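Local coordinates for mRNA-binding protein PUF3 (Saccharomyces cerevisiae, PDB 3K49) that binds the 3'-UTRs of mRNAs for mitochondrial proteins through its Pumilio homology domain and promotes decay of COX17 mRNA by speeding its deadenylation, at residues V241-K244 / Q245-E249. Numbering follows the deposited sequence.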
loop_
_atom_site.group_PDB
_atom_site.type_symbol
_atom_site.label_atom_id
_atom_site.label_comp_id
_atom_site.label_asym_id
_atom_site.label_seq_id
_atom_site.Cartn_x
_atom_site.Cartn_y
_atom_site.Cartn_z
ATOM N N VAL A 241 -7.633 -8.715 18.201
ATOM C CA VAL A 241 -7.993 -8.024 19.431
ATOM C C VAL A 241 -6.836 -8.004 20.449
ATOM O O VAL A 241 -6.469 -6.949 20.978
ATOM C CB VAL A 241 -9.260 -8.643 20.069
ATOM C CG1 VAL A 241 -9.568 -7.989 21.418
ATOM C CG2 VAL A 241 -10.437 -8.518 19.125
ATOM N N ASP A 242 -6.260 -9.169 20.722
ATOM C CA ASP A 242 -5.138 -9.249 21.648
ATOM C C ASP A 242 -3.929 -8.438 21.169
ATOM O O ASP A 242 -3.326 -7.701 21.952
ATOM C CB ASP A 242 -4.720 -10.702 21.857
ATOM C CG ASP A 242 -5.743 -11.497 22.641
ATOM O OD1 ASP A 242 -6.630 -10.876 23.263
ATOM O OD2 ASP A 242 -5.659 -12.744 22.636
ATOM N N ILE A 243 -3.568 -8.571 19.893
ATOM C CA ILE A 243 -2.413 -7.851 19.364
ATOM C C ILE A 243 -2.671 -6.349 19.355
ATOM O O ILE A 243 -1.768 -5.553 19.609
ATOM C CB ILE A 243 -2.059 -8.313 17.941
ATOM C CG1 ILE A 243 -1.798 -9.820 17.921
ATOM C CG2 ILE A 243 -0.853 -7.548 17.413
ATOM C CD1 ILE A 243 -0.659 -10.254 18.816
ATOM N N LYS A 244 -3.909 -5.959 19.063
ATOM C CA LYS A 244 -4.241 -4.540 19.066
ATOM C C LYS A 244 -4.062 -3.947 20.460
ATOM O O LYS A 244 -3.682 -2.787 20.606
ATOM C CB LYS A 244 -5.655 -4.289 18.563
ATOM C CG LYS A 244 -5.965 -2.811 18.394
ATOM C CD LYS A 244 -7.385 -2.597 17.908
ATOM C CE LYS A 244 -7.742 -1.121 17.800
ATOM N NZ LYS A 244 -8.993 -0.939 16.984
ATOM N N GLN A 245 -4.330 -4.756 21.477
ATOM C CA GLN A 245 -4.136 -4.343 22.858
ATOM C C GLN A 245 -2.644 -4.173 23.217
ATOM O O GLN A 245 -2.254 -3.157 23.795
ATOM C CB GLN A 245 -4.827 -5.329 23.811
ATOM C CG GLN A 245 -4.752 -4.947 25.299
ATOM C CD GLN A 245 -5.484 -3.649 25.619
ATOM O OE1 GLN A 245 -6.453 -3.299 24.958
ATOM N NE2 GLN A 245 -5.018 -2.933 26.634
ATOM N N GLU A 246 -1.810 -5.155 22.865
ATOM C CA GLU A 246 -0.361 -5.058 23.111
ATOM C C GLU A 246 0.260 -3.863 22.409
ATOM O O GLU A 246 1.302 -3.363 22.819
ATOM C CB GLU A 246 0.373 -6.335 22.674
ATOM C CG GLU A 246 -0.406 -7.610 22.992
ATOM C CD GLU A 246 0.079 -8.830 22.226
ATOM O OE1 GLU A 246 1.286 -9.160 22.324
ATOM O OE2 GLU A 246 -0.760 -9.459 21.537
ATOM N N ILE A 247 -0.363 -3.420 21.325
ATOM C CA ILE A 247 0.163 -2.277 20.600
ATOM C C ILE A 247 -0.176 -1.024 21.383
ATOM O O ILE A 247 0.689 -0.194 21.634
ATOM C CB ILE A 247 -0.381 -2.191 19.168
ATOM C CG1 ILE A 247 0.111 -3.378 18.338
ATOM C CG2 ILE A 247 0.058 -0.894 18.533
ATOM C CD1 ILE A 247 -0.725 -3.659 17.091
ATOM N N ILE A 248 -1.439 -0.908 21.780
ATOM C CA ILE A 248 -1.877 0.175 22.643
ATOM C C ILE A 248 -1.057 0.209 23.950
ATOM O O ILE A 248 -0.528 1.250 24.361
ATOM C CB ILE A 248 -3.358 0.004 23.018
ATOM C CG1 ILE A 248 -4.245 0.008 21.769
ATOM C CG2 ILE A 248 -3.784 1.092 23.979
ATOM C CD1 ILE A 248 -4.164 1.288 20.949
ATOM N N GLU A 249 -0.963 -0.938 24.610
ATOM C CA GLU A 249 -0.231 -1.009 25.867
ATOM C C GLU A 249 1.194 -0.564 25.654
ATOM O O GLU A 249 1.713 0.204 26.454
ATOM C CB GLU A 249 -0.294 -2.409 26.473
ATOM C CG GLU A 249 -1.670 -2.748 27.030
ATOM C CD GLU A 249 -1.890 -4.249 27.194
ATOM O OE1 GLU A 249 -1.135 -5.042 26.585
ATOM O OE2 GLU A 249 -2.830 -4.635 27.930
#
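Ile243 lays its CG2 methyl against CD1 of Ile247 one turn further along helix 238-252, CG2 to CD1 measuring 3.9 Å, with the two side chains slanting across each other. CG2 of Ile243 stands opposite the backbone N, while Ile247 sends CG1 back beside its own N (chi1 -66°), over the carbonyl oxygen of Ile243. This apolar flank continues into the fold: Ile247 packs on Ile226, Val229 and Leu230 of helix 222-230, and on Ile213 of helix 213-218. Ile248 adds a second buried branch, its CG1 3.1 Å from the carbonyl O of Lys244, and reaches both Leu230 and Ile283. Beneath these side chains run ordinary i to i+4 helix bonds, among them Ile248 N to Lys244 O at 3.2 Å. Glu246, with CG beside its own backbone N, runs extended alongside the preceding turn; its CG lies 3.1 Å from the carbonyl O of Asp242, which also accepts the amide N of Glu246. On the more open flank Gln245 bends at chi2 (64°) and gives its NE2 to OE2 of Glu249 at 3.1 Å, approaching from above the carboxylate plane, while its OE1 accepts from NE2 of Gln279 in helix 277-284. Lys244, by contrast, stretches fully out from the helix to where NZ hydrogen-bonds to the carbonyl oxygens of Tyr274 and Gln232. Residues 241-249 lie within Pumilio repeat 6, their nearest atom about 12 Å from the bound RNA. The chemistry is thus divided: isoleucines join the helix to those of its own repeat and the next, the ammonium of the buried Lys244 is held by backbone carbonyls, and Gln245 ties the helix to helix 277-284 through OE1, while its NE2 bond stays within helix 238-252 and helps fix the amide's rotation.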